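Side-chain contacts in DTDP-4-dehydrorhamnose reductase, rfbD ortholog (Clostridium acetobutylicum, PDB 1VL0), which probably catalyses the reduction of dTDP-6-deoxy-L-lyxo-4-hexulose to dTDP-L-rhamnose, using a bound nicotinamide dinucleotide as the hydride donor: residues I15-A20 / E27-L32; E81-A86 / Y137-L142; F234-I239 / E285-L290. All coordinates share one frame; numbering follows the deposited sequence.

How the interactions relate
From the N terminus the three contacts close one after another, so none nests in or crosses another. Interaction 1 closes a short loop, with six residues between 15-20 and 27-32, and ties the first strand of the nucleotide-binding sheet to the helix that follows it. Interaction 2 spans 50 residues and brings the start of helix 83-104 against helix 136-151, beside the nicotinamide ribose of the cofactor, whereas interaction 1 lies by its adenosine end. Interaction 3 spans 45 residues and joins helix 226-237 to helix 279-290 near the C terminus. It lies across the chain's centre from interaction 2, their nearest atoms about 17 Å apart.

Interaction 1 of 3, residues I15-A20 / E27-L32; sequences ILITGA and EIQKQL. With NAI (1,4-dihydronicotinamide adenine dinucleotide), chain D.
I17 and I15 reach from strand 13-18 against the face of helix 23-32 that covers the sheet, where they meet I28, Q29 and L32. The apolar contacts carry most of the 236 Å² buried here. I17 is the main wedge: its CD1 lies 3.7 Å from CG2 of I28 and 3.9 Å from CG of Q29, so that a single methyl fits between two neighbouring helical side chains. It gets there because CG1 of I17 lies opposite the carbonyl carbon (chi1 -57°) and the branch then runs out extended toward the helix. Two residues back along the strand, CD1 of I15 meets CD1 of L32 at 4.1 Å, one methyl end against another, with the two chains slanted across each other.

Strand and helix run nearly antiparallel, at 154°, with their axes 10.5 Å apart. They are the first two elements of a beta-alpha-beta unit completed by strand 37-42, the nucleotide-binding start of a Rossmann fold. Behind the contact, I28 and I15 also touch I68 of strand 66-69, and I17 packs on V39.

The cofactor contact belongs to the glycine-rich turn linking the two elements. G19, with phi +67°, passes close to the adenosine half of the dinucleotide, its N 3.9 Å from N3A of the adenine; L24 N, farther along, bonds to the cofactor. On the side of the helix that faces helix 197-210, NE2 of Q31 gives a hydrogen bond of 3.0 Å to OE2 of E27, one turn earlier, and also bonds to V198 O.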
loop_
_atom_site.group_PDB
_atom_site.type_symbol
_atom_site.label_atom_id
_atom_site.label_comp_id
_atom_site.label_asym_id
_atom_site.label_seq_id
_atom_site.Cartn_x
_atom_site.Cartn_y
_atom_site.Cartn_z
ATOM N N ILE A 15 -21.268 5.713 16.929
ATOM C CA ILE A 15 -20.644 4.505 16.473
ATOM C C ILE A 15 -21.615 3.628 15.703
ATOM O O ILE A 15 -22.529 3.081 16.278
ATOM C CB ILE A 15 -20.075 3.729 17.654
ATOM C CG1 ILE A 15 -19.014 4.593 18.366
ATOM C CG2 ILE A 15 -19.422 2.433 17.160
ATOM C CD1 ILE A 15 -18.428 3.992 19.610
ATOM N N LEU A 16 -21.364 3.476 14.412
ATOM C CA LEU A 16 -22.072 2.513 13.595
ATOM C C LEU A 16 -21.415 1.171 13.715
ATOM O O LEU A 16 -20.180 1.050 13.534
ATOM C CB LEU A 16 -22.069 2.955 12.138
ATOM C CG LEU A 16 -22.580 1.965 11.097
ATOM C CD1 LEU A 16 -24.085 1.666 11.270
ATOM C CD2 LEU A 16 -22.327 2.523 9.698
ATOM N N ILE A 17 -22.221 0.148 14.009
ATOM C CA ILE A 17 -21.751 -1.225 14.001
ATOM C C ILE A 17 -22.451 -1.960 12.895
ATOM O O ILE A 17 -23.687 -1.981 12.858
ATOM C CB ILE A 17 -22.024 -1.932 15.352
ATOM C CG1 ILE A 17 -21.388 -1.156 16.494
ATOM C CG2 ILE A 17 -21.478 -3.398 15.328
ATOM C CD1 ILE A 17 -21.918 -1.585 17.866
ATOM N N THR A 18 -21.677 -2.551 11.988
ATOM C CA THR A 18 -22.242 -3.426 10.961
ATOM C C THR A 18 -22.037 -4.862 11.356
ATOM O O THR A 18 -20.986 -5.215 11.976
ATOM C CB THR A 18 -21.690 -3.129 9.535
ATOM O OG1 THR A 18 -20.285 -3.157 9.524
ATOM C CG2 THR A 18 -21.967 -1.741 9.150
ATOM N N GLY A 19 -23.005 -5.713 10.992
ATOM C CA GLY A 19 -23.001 -7.135 11.411
ATOM C C GLY A 19 -23.201 -7.232 12.912
ATOM O O GLY A 19 -22.609 -8.061 13.605
ATOM N N ALA A 20 -24.054 -6.347 13.409
ATOM C CA ALA A 20 -24.205 -6.066 14.841
ATOM C C ALA A 20 -24.911 -7.189 15.633
ATOM O O ALA A 20 -24.767 -7.281 16.866
ATOM C CB ALA A 20 -24.976 -4.772 15.021
ATOM N N GLU A 27 -21.317 -8.324 21.533
ATOM C CA GLU A 27 -20.471 -8.019 22.649
ATOM C C GLU A 27 -20.096 -6.537 22.720
ATOM O O GLU A 27 -20.057 -5.942 23.810
ATOM C CB GLU A 27 -19.275 -8.924 22.679
ATOM C CG GLU A 27 -18.373 -8.740 23.901
ATOM C CD GLU A 27 -19.023 -8.996 25.277
ATOM O OE1 GLU A 27 -20.045 -9.745 25.415
ATOM O OE2 GLU A 27 -18.496 -8.452 26.276
ATOM N N ILE A 28 -19.865 -5.914 21.564
ATOM C CA ILE A 28 -19.523 -4.513 21.537
ATOM C C ILE A 28 -20.711 -3.689 22.022
ATOM O O ILE A 28 -20.551 -2.755 22.808
ATOM C CB ILE A 28 -19.117 -4.118 20.130
ATOM C CG1 ILE A 28 -17.745 -4.735 19.806
ATOM C CG2 ILE A 28 -19.045 -2.602 19.995
ATOM C CD1 ILE A 28 -17.199 -4.432 18.424
ATOM N N GLN A 29 -21.903 -4.036 21.553
ATOM C CA GLN A 29 -23.108 -3.339 22.031
ATOM C C GLN A 29 -23.188 -3.429 23.558
ATOM O O GLN A 29 -23.435 -2.442 24.223
ATOM C CB GLN A 29 -24.357 -3.942 21.405
ATOM C CG GLN A 29 -24.481 -3.598 19.981
ATOM C CD GLN A 29 -25.745 -4.099 19.359
ATOM O OE1 GLN A 29 -25.749 -5.128 18.656
ATOM N NE2 GLN A 29 -26.819 -3.391 19.599
ATOM N N LYS A 30 -22.914 -4.624 24.092
ATOM C CA LYS A 30 -22.990 -4.873 25.518
ATOM C C LYS A 30 -21.947 -4.068 26.304
ATOM O O LYS A 30 -22.284 -3.449 27.317
ATOM C CB LYS A 30 -22.839 -6.359 25.776
ATOM C CG LYS A 30 -22.862 -6.783 27.219
ATOM C CD LYS A 30 -23.051 -8.295 27.270
ATOM C CE LYS A 30 -22.598 -8.900 28.583
ATOM N NZ LYS A 30 -22.790 -10.389 28.528
ATOM N N GLN A 31 -20.716 -4.006 25.812
ATOM C CA GLN A 31 -19.676 -3.223 26.476
ATOM C C GLN A 31 -19.867 -1.710 26.331
ATOM O O GLN A 31 -19.299 -0.935 27.102
ATOM C CB GLN A 31 -18.294 -3.646 25.985
ATOM C CG GLN A 31 -17.870 -5.064 26.457
ATOM C CD GLN A 31 -16.446 -5.412 26.126
ATOM O OE1 GLN A 31 -15.656 -4.521 25.833
ATOM N NE2 GLN A 31 -16.094 -6.707 26.158
ATOM N N LEU A 32 -20.666 -1.276 25.362
ATOM C CA LEU A 32 -20.944 0.139 25.184
ATOM C C LEU A 32 -22.208 0.618 25.910
ATOM O O LEU A 32 -22.461 1.798 25.978
ATOM C CB LEU A 32 -21.058 0.470 23.685
ATOM C CG LEU A 32 -19.764 0.509 22.879
ATOM C CD1 LEU A 32 -20.062 0.693 21.417
ATOM C CD2 LEU A 32 -18.788 1.566 23.368
HETATM P PA NAI D . -20.902 -13.724 12.982
HETATM O O1A NAI D . -20.956 -14.726 11.863
HETATM O O2A NAI D . -21.327 -14.274 14.322
HETATM O O5B NAI D . -21.728 -12.440 12.489
HETATM C C5B NAI D . -21.397 -11.892 11.228
HETATM C C4B NAI D . -22.515 -10.993 10.715
HETATM O O4B NAI D . -22.339 -10.761 9.319
HETATM C C3B NAI D . -23.926 -11.567 10.822
HETATM O O3B NAI D . -24.693 -10.827 11.754
HETATM C C2B NAI D . -24.450 -11.428 9.385
HETATM O O2B NAI D . -25.857 -11.272 9.261
HETATM C C1B NAI D . -23.594 -10.246 8.918
HETATM N N9A NAI D . -23.657 -9.850 7.499
HETATM C C8A NAI D . -23.561 -10.703 6.435
HETATM N N7A NAI D . -23.692 -9.984 5.303
HETATM C C5A NAI D . -23.892 -8.680 5.603
HETATM C C6A NAI D . -24.086 -7.554 4.800
HETATM N N6A NAI D . -24.121 -7.651 3.480
HETATM N N1A NAI D . -24.261 -6.326 5.396
HETATM C C2A NAI D . -24.232 -6.217 6.790
HETATM N N3A NAI D . -24.071 -7.325 7.583
HETATM C C4A NAI D . -23.882 -8.562 7.002
HETATM O O3 NAI D . -19.422 -13.106 13.020
HETATM P PN NAI D . -18.363 -13.167 14.243
HETATM O O1N NAI D . -18.588 -12.055 15.187
HETATM O O2N NAI D . -18.174 -14.586 14.620
HETATM O O5D NAI D . -17.069 -12.618 13.440
HETATM C C5D NAI D . -16.701 -11.254 13.592
HETATM C C4D NAI D . -15.469 -10.975 12.773
HETATM O O4D NAI D . -14.368 -11.821 13.170
HETATM C C3D NAI D . -15.698 -11.193 11.278
HETATM O O3D NAI D . -15.209 -10.032 10.669
HETATM C C2D NAI D . -14.875 -12.429 10.914
HETATM O O2D NAI D . -14.318 -12.488 9.605
HETATM C C1D NAI D . -13.778 -12.352 11.982
HETATM N N1N NAI D . -13.198 -13.649 12.325
HETATM C C2N NAI D . -13.950 -14.541 13.056
HETATM C C3N NAI D . -13.369 -15.762 13.396
HETATM C C7N NAI D . -14.227 -16.896 13.872
HETATM O O7N NAI D . -13.580 -17.979 14.485
HETATM N N7N NAI D . -15.556 -16.858 13.711
HETATM C C4N NAI D . -12.055 -16.048 13.001
HETATM C C5N NAI D . -11.307 -15.133 12.260
HETATM C C6N NAI D . -11.921 -13.928 11.935
#

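Interaction 2 of 3, residues E81-A86 / Y137-L142; sequences EQYDLA and YGKTKL. With NAI (1,4-dihydronicotinamide adenine dinucleotide), chain D.
T140 faces the first turn of helix 83-104 and gives this contact its greatest share of buried surface, followed by Y83 and A86. Its CG2 methyl sits 3.8 Å from CB of A86, and its CB lies 3.7 Å from A86 O, so the small alanine lets the two helices come close: the CA atoms of A86 and T140 are 6.3 Å apart. With chi1 at 61°, the methyl is turned to this interface while OG1 points back to its own helix. That hydroxyl is bonded to A136 O and accepts from N90 ND2.

Y83 adds an aromatic ring to the same methyl. The ring approaches obliquely, CE1 4.0 Å from CG2 of T140, and its hydroxyl lies over the aliphatic start of K139, with OH 4.0 Å from CG. The two side chains cross at about a right angle, while the lysine bends off so that its NZ forms a salt bridge with E143 and bonds to F128 O of the second subunit.

Y137 and K141, one turn apart on the same helix, hold the cofactor. They form the YxxxK signature of the short-chain dehydrogenase family, in whose members these two residues are usually catalytic. O2D of the nicotinamide ribose is gripped by Y137 OH at 2.8 Å and by K141 NZ at 3.0 Å, and CG of K141 lies over one face of the tyrosine ring. K141 NZ also donates to O3D, at 3.2 Å, and bonds to I111 O, so it is held from the protein side too.

The helix contact is thus chiefly van der Waals, with a methyl, an aromatic ring, a carbonyl oxygen and a lysine's aliphatic chain. T140 OG1 and K139 NZ find their polar partners beyond the two segments, and N90, one turn past A86, adds a polar link between the same helices.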
loop_
_atom_site.group_PDB
_atom_site.type_symbol
_atom_site.label_atom_id
_atom_site.label_comp_id
_atom_site.label_asym_id
_atom_site.label_seq_id
_atom_site.Cartn_x
_atom_site.Cartn_y
_atom_site.Cartn_z
ATOM N N GLU A 81 -16.900 -22.294 -2.660
ATOM C CA GLU A 81 -17.925 -22.450 -3.706
ATOM C C GLU A 81 -18.742 -21.178 -3.963
ATOM O O GLU A 81 -19.454 -21.110 -4.946
ATOM C CB GLU A 81 -18.861 -23.640 -3.382
ATOM C CG GLU A 81 -19.825 -23.411 -2.214
ATOM C CD GLU A 81 -20.541 -24.688 -1.698
ATOM O OE1 GLU A 81 -21.657 -25.000 -2.188
ATOM O OE2 GLU A 81 -20.020 -25.355 -0.755
ATOM N N GLN A 82 -18.630 -20.188 -3.073
ATOM C CA GLN A 82 -19.292 -18.890 -3.228
ATOM C C GLN A 82 -18.282 -17.743 -3.268
ATOM O O GLN A 82 -18.408 -16.807 -2.521
ATOM C CB GLN A 82 -20.237 -18.665 -2.064
ATOM C CG GLN A 82 -21.202 -19.810 -1.798
ATOM C CD GLN A 82 -22.262 -19.471 -0.727
ATOM O OE1 GLN A 82 -21.997 -18.763 0.245
ATOM N NE2 GLN A 82 -23.474 -19.973 -0.927
ATOM N N TYR A 83 -17.314 -17.807 -4.175
ATOM C CA TYR A 83 -16.208 -16.850 -4.249
ATOM C C TYR A 83 -16.690 -15.419 -4.513
ATOM O O TYR A 83 -16.219 -14.476 -3.883
ATOM C CB TYR A 83 -15.221 -17.308 -5.331
ATOM C CG TYR A 83 -13.774 -17.346 -4.899
ATOM C CD1 TYR A 83 -13.173 -16.222 -4.307
ATOM C CD2 TYR A 83 -12.992 -18.485 -5.085
ATOM C CE1 TYR A 83 -11.838 -16.229 -3.913
ATOM C CE2 TYR A 83 -11.647 -18.495 -4.706
ATOM C CZ TYR A 83 -11.079 -17.357 -4.135
ATOM O OH TYR A 83 -9.756 -17.390 -3.764
ATOM N N ASP A 84 -17.667 -15.251 -5.408
ATOM C CA ASP A 84 -18.196 -13.911 -5.727
ATOM C C ASP A 84 -18.821 -13.289 -4.484
ATOM O O ASP A 84 -18.486 -12.201 -4.080
ATOM C CB ASP A 84 -19.239 -13.990 -6.826
ATOM C CG ASP A 84 -18.652 -14.377 -8.157
ATOM O OD1 ASP A 84 -17.408 -14.477 -8.288
ATOM O OD2 ASP A 84 -19.388 -14.615 -9.134
ATOM N N LEU A 85 -19.661 -14.060 -3.818
ATOM C CA LEU A 85 -20.309 -13.608 -2.614
ATOM C C LEU A 85 -19.315 -13.322 -1.499
ATOM O O LEU A 85 -19.472 -12.349 -0.771
ATOM C CB LEU A 85 -21.368 -14.638 -2.165
ATOM C CG LEU A 85 -22.210 -14.203 -0.954
ATOM C CD1 LEU A 85 -22.975 -12.918 -1.246
ATOM C CD2 LEU A 85 -23.179 -15.304 -0.533
ATOM N N ALA A 86 -18.302 -14.167 -1.336
ATOM C CA ALA A 86 -17.250 -13.882 -0.359
ATOM C C ALA A 86 -16.546 -12.550 -0.653
ATOM O O ALA A 86 -16.249 -11.794 0.252
ATOM C CB ALA A 86 -16.239 -15.016 -0.350
ATOM N N TYR A 137 -11.757 -17.681 1.791
ATOM C CA TYR A 137 -12.046 -16.875 2.948
ATOM C C TYR A 137 -10.865 -15.960 3.250
ATOM O O TYR A 137 -11.019 -14.758 3.391
ATOM C CB TYR A 137 -12.348 -17.770 4.142
ATOM C CG TYR A 137 -12.561 -17.003 5.424
ATOM C CD1 TYR A 137 -13.627 -16.113 5.553
ATOM C CD2 TYR A 137 -11.696 -17.145 6.489
ATOM C CE1 TYR A 137 -13.806 -15.409 6.717
ATOM C CE2 TYR A 137 -11.865 -16.436 7.681
ATOM C CZ TYR A 137 -12.891 -15.577 7.797
ATOM O OH TYR A 137 -13.046 -14.892 8.986
ATOM N N GLY A 138 -9.663 -16.527 3.343
ATOM C CA GLY A 138 -8.505 -15.708 3.669
ATOM C C GLY A 138 -8.183 -14.643 2.619
ATOM O O GLY A 138 -7.815 -13.507 2.924
ATOM N N LYS A 139 -8.302 -15.028 1.364
ATOM C CA LYS A 139 -7.955 -14.150 0.254
ATOM C C LYS A 139 -8.904 -12.959 0.201
ATOM O O LYS A 139 -8.478 -11.835 0.036
ATOM C CB LYS A 139 -7.996 -14.941 -1.062
ATOM C CG LYS A 139 -7.968 -14.077 -2.338
ATOM C CD LYS A 139 -6.701 -13.170 -2.458
ATOM C CE LYS A 139 -6.679 -12.438 -3.820
ATOM N NZ LYS A 139 -5.386 -11.687 -4.071
ATOM N N THR A 140 -10.189 -13.232 0.350
ATOM C CA THR A 140 -11.224 -12.163 0.338
ATOM C C THR A 140 -11.165 -11.245 1.547
ATOM O O THR A 140 -11.378 -10.058 1.420
ATOM C CB THR A 140 -12.643 -12.759 0.223
ATOM O OG1 THR A 140 -12.948 -13.619 1.352
ATOM C CG2 THR A 140 -12.773 -13.608 -1.059
ATOM N N LYS A 141 -10.892 -11.795 2.725
ATOM C CA LYS A 141 -10.693 -10.971 3.916
ATOM C C LYS A 141 -9.435 -10.123 3.747
ATOM O O LYS A 141 -9.415 -8.983 4.121
ATOM C CB LYS A 141 -10.551 -11.820 5.184
ATOM C CG LYS A 141 -11.782 -12.591 5.603
ATOM C CD LYS A 141 -12.875 -11.634 6.152
ATOM C CE LYS A 141 -12.474 -10.963 7.473
ATOM N NZ LYS A 141 -13.567 -10.068 7.955
ATOM N N LEU A 142 -8.376 -10.676 3.181
ATOM C CA LEU A 142 -7.157 -9.878 2.934
ATOM C C LEU A 142 -7.392 -8.683 2.005
ATOM O O LEU A 142 -6.916 -7.590 2.245
ATOM C CB LEU A 142 -6.040 -10.728 2.363
ATOM C CG LEU A 142 -4.746 -9.963 2.059
ATOM C CD1 LEU A 142 -4.064 -9.463 3.276
ATOM C CD2 LEU A 142 -3.792 -10.863 1.292
HETATM P PA NAI D . -20.902 -13.724 12.982
HETATM O O1A NAI D . -20.956 -14.726 11.863
HETATM O O2A NAI D . -21.327 -14.274 14.322
HETATM O O5B NAI D . -21.728 -12.440 12.489
HETATM C C5B NAI D . -21.397 -11.892 11.228
HETATM C C4B NAI D . -22.515 -10.993 10.715
HETATM O O4B NAI D . -22.339 -10.761 9.319
HETATM C C3B NAI D . -23.926 -11.567 10.822
HETATM O O3B NAI D . -24.693 -10.827 11.754
HETATM C C2B NAI D . -24.450 -11.428 9.385
HETATM O O2B NAI D . -25.857 -11.272 9.261
HETATM C C1B NAI D . -23.594 -10.246 8.918
HETATM N N9A NAI D . -23.657 -9.850 7.499
HETATM C C8A NAI D . -23.561 -10.703 6.435
HETATM N N7A NAI D . -23.692 -9.984 5.303
HETATM C C5A NAI D . -23.892 -8.680 5.603
HETATM C C6A NAI D . -24.086 -7.554 4.800
HETATM N N6A NAI D . -24.121 -7.651 3.480
HETATM N N1A NAI D . -24.261 -6.326 5.396
HETATM C C2A NAI D . -24.232 -6.217 6.790
HETATM N N3A NAI D . -24.071 -7.325 7.583
HETATM C C4A NAI D . -23.882 -8.562 7.002
HETATM O O3 NAI D . -19.422 -13.106 13.020
HETATM P PN NAI D . -18.363 -13.167 14.243
HETATM O O1N NAI D . -18.588 -12.055 15.187
HETATM O O2N NAI D . -18.174 -14.586 14.620
HETATM O O5D NAI D . -17.069 -12.618 13.440
HETATM C C5D NAI D . -16.701 -11.254 13.592
HETATM C C4D NAI D . -15.469 -10.975 12.773
HETATM O O4D NAI D . -14.368 -11.821 13.170
HETATM C C3D NAI D . -15.698 -11.193 11.278
HETATM O O3D NAI D . -15.209 -10.032 10.669
HETATM C C2D NAI D . -14.875 -12.429 10.914
HETATM O O2D NAI D . -14.318 -12.488 9.605
HETATM C C1D NAI D . -13.778 -12.352 11.982
HETATM N N1N NAI D . -13.198 -13.649 12.325
HETATM C C2N NAI D . -13.950 -14.541 13.056
HETATM C C3N NAI D . -13.369 -15.762 13.396
HETATM C C7N NAI D . -14.227 -16.896 13.872
HETATM O O7N NAI D . -13.580 -17.979 14.485
HETATM N N7N NAI D . -15.556 -16.858 13.711
HETATM C C4N NAI D . -12.055 -16.048 13.001
HETATM C C5N NAI D . -11.307 -15.133 12.260
HETATM C C6N NAI D . -11.921 -13.928 11.935
#

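Interaction 3 of 3, residues F234-I239 / E285-L290; sequences FRLTGI and EYIDLL
L236 and T237, in the last turn of helix 226-237, meet one side chain, I287, on helix 279-290. A little before them, the ring of F234 packs on V241; its carbonyl oxygen accepts the closing backbone bond of the helix from G238 N, at 2.9 Å.

L236 follows, pointing at the partner helix. A chi1 of -75° sets its CG beside the backbone N and carries CD1 out to 4.0 Å from CG1 of I287, the two chains passing at a slant. The same leucine also touches L283 and K284, so it spans a turn or so of the opposing helix and does not rest on the isoleucine alone.

T237 comes next and meets the other branch: its CG2 stands 3.8 Å from CG2 of I287, and the side chains cross at about a right angle. The rotation about its CA-CB bond (chi1 48°) sends the methyl across the interface and turns OG1 back onto the helix, where it bonds to I233 O one turn earlier. Beyond it, G238 takes a positive phi of 88°, ending the helix as the chain turns away to I239.

I287 thus serves both partners with separate branches, and it also packs on V171 of helix 170-180, so three helices of the C-terminal part of the fold converge on it. With 134 Å² buried and methyl or methylene groups at each touching point, the contact draws on the hydrophobic effect and van der Waals packing; the threonine contributes its methyl alone, its hydroxyl being spent on its own helix.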
loop_
_atom_site.group_PDB
_atom_site.type_symbol
_atom_site.label_atom_id
_atom_site.label_comp_id
_atom_site.label_asym_id
_atom_site.label_seq_id
_atom_site.Cartn_x
_atom_site.Cartn_y
_atom_site.Cartn_z
ATOM N N PHE A 234 -14.813 -29.772 27.997
ATOM C CA PHE A 234 -15.452 -30.889 28.705
ATOM C C PHE A 234 -15.017 -31.003 30.191
ATOM O O PHE A 234 -15.839 -31.310 31.068
ATOM C CB PHE A 234 -15.221 -32.197 27.935
ATOM C CG PHE A 234 -15.841 -32.196 26.558
ATOM C CD1 PHE A 234 -17.159 -31.762 26.368
ATOM C CD2 PHE A 234 -15.107 -32.617 25.451
ATOM C CE1 PHE A 234 -17.725 -31.762 25.104
ATOM C CE2 PHE A 234 -15.672 -32.637 24.163
ATOM C CZ PHE A 234 -16.984 -32.206 23.988
ATOM N N ARG A 235 -13.756 -30.654 30.475
ATOM C CA ARG A 235 -13.328 -30.492 31.853
ATOM C C ARG A 235 -14.147 -29.439 32.613
ATOM O O ARG A 235 -14.607 -29.671 33.745
ATOM C CB ARG A 235 -11.849 -30.155 31.926
ATOM C CG ARG A 235 -11.269 -30.255 33.323
ATOM C CD ARG A 235 -9.911 -29.596 33.517
ATOM N NE ARG A 235 -9.964 -28.128 33.444
ATOM C CZ ARG A 235 -10.279 -27.318 34.453
ATOM N NH1 ARG A 235 -10.578 -27.782 35.637
ATOM N NH2 ARG A 235 -10.335 -26.016 34.263
ATOM N N LEU A 236 -14.381 -28.312 31.982
ATOM C CA LEU A 236 -15.132 -27.221 32.615
ATOM C C LEU A 236 -16.622 -27.516 32.779
ATOM O O LEU A 236 -17.250 -27.092 33.766
ATOM C CB LEU A 236 -14.946 -25.938 31.805
ATOM C CG LEU A 236 -13.606 -25.206 31.931
ATOM C CD1 LEU A 236 -13.487 -24.149 30.840
ATOM C CD2 LEU A 236 -13.415 -24.568 33.296
ATOM N N THR A 237 -17.224 -28.209 31.815
ATOM C CA THR A 237 -18.692 -28.447 31.846
ATOM C C THR A 237 -19.037 -29.701 32.651
ATOM O O THR A 237 -20.165 -29.856 33.123
ATOM C CB THR A 237 -19.243 -28.641 30.435
ATOM O OG1 THR A 237 -18.400 -29.586 29.755
ATOM C CG2 THR A 237 -19.164 -27.360 29.629
ATOM N N GLY A 238 -18.055 -30.594 32.767
ATOM C CA GLY A 238 -18.208 -31.848 33.475
ATOM C C GLY A 238 -18.733 -32.966 32.611
ATOM O O GLY A 238 -18.993 -34.063 33.103
ATOM N N ILE A 239 -18.873 -32.689 31.318
ATOM C CA ILE A 239 -19.469 -33.616 30.370
ATOM C C ILE A 239 -18.530 -34.815 30.184
ATOM O O ILE A 239 -17.319 -34.691 30.018
ATOM C CB ILE A 239 -19.779 -32.911 29.034
ATOM C CG1 ILE A 239 -20.920 -31.896 29.222
ATOM C CG2 ILE A 239 -20.176 -33.913 27.971
ATOM C CD1 ILE A 239 -21.089 -30.895 28.086
ATOM N N GLU A 285 -14.862 -18.113 31.993
ATOM C CA GLU A 285 -15.857 -17.034 32.202
ATOM C C GLU A 285 -17.057 -17.261 31.257
ATOM O O GLU A 285 -18.222 -17.043 31.590
ATOM C CB GLU A 285 -15.187 -15.689 31.985
ATOM C CG GLU A 285 -16.085 -14.471 32.020
ATOM C CD GLU A 285 -15.421 -13.201 31.457
ATOM O OE1 GLU A 285 -15.134 -13.140 30.228
ATOM O OE2 GLU A 285 -15.215 -12.224 32.232
ATOM N N TYR A 286 -16.766 -17.717 30.061
ATOM C CA TYR A 286 -17.784 -17.926 29.049
ATOM C C TYR A 286 -18.674 -19.109 29.378
ATOM O O TYR A 286 -19.916 -18.997 29.306
ATOM C CB TYR A 286 -17.155 -18.099 27.664
ATOM C CG TYR A 286 -18.160 -18.357 26.556
ATOM C CD1 TYR A 286 -19.020 -17.363 26.130
ATOM C CD2 TYR A 286 -18.214 -19.568 25.936
ATOM C CE1 TYR A 286 -19.933 -17.593 25.123
ATOM C CE2 TYR A 286 -19.106 -19.821 24.919
ATOM C CZ TYR A 286 -19.964 -18.837 24.514
ATOM O OH TYR A 286 -20.841 -19.119 23.512
ATOM N N ILE A 287 -18.067 -20.233 29.715
ATOM C CA ILE A 287 -18.795 -21.431 30.109
ATOM C C ILE A 287 -19.683 -21.123 31.322
ATOM O O ILE A 287 -20.834 -21.546 31.332
ATOM C CB ILE A 287 -17.838 -22.615 30.442
ATOM C CG1 ILE A 287 -16.966 -22.997 29.266
ATOM C CG2 ILE A 287 -18.603 -23.858 30.944
ATOM C CD1 ILE A 287 -17.637 -23.562 28.162
ATOM N N ASP A 288 -19.179 -20.355 32.294
ATOM C CA ASP A 288 -19.959 -19.970 33.453
ATOM C C ASP A 288 -21.207 -19.171 33.025
ATOM O O ASP A 288 -22.266 -19.412 33.512
ATOM C CB ASP A 288 -19.109 -19.164 34.446
ATOM C CG ASP A 288 -18.005 -20.022 35.154
ATOM O OD1 ASP A 288 -17.951 -21.271 35.010
ATOM O OD2 ASP A 288 -17.147 -19.493 35.878
ATOM N N LEU A 289 -21.045 -18.211 32.134
ATOM C CA LEU A 289 -22.149 -17.455 31.561
ATOM C C LEU A 289 -23.178 -18.372 30.919
ATOM O O LEU A 289 -24.385 -18.189 31.093
ATOM C CB LEU A 289 -21.632 -16.447 30.519
ATOM C CG LEU A 289 -22.658 -15.488 29.901
ATOM C CD1 LEU A 289 -23.196 -14.545 30.947
ATOM C CD2 LEU A 289 -22.048 -14.715 28.760
ATOM N N LEU A 290 -22.710 -19.341 30.161
ATOM C CA LEU A 290 -23.581 -20.296 29.489
ATOM C C LEU A 290 -24.393 -21.142 30.419
ATOM O O LEU A 290 -25.546 -21.407 30.130
ATOM C CB LEU A 290 -22.766 -21.288 28.679
ATOM C CG LEU A 290 -22.190 -20.879 27.350
ATOM C CD1 LEU A 290 -21.509 -22.094 26.754
ATOM C CD2 LEU A 290 -23.255 -20.389 26.415
#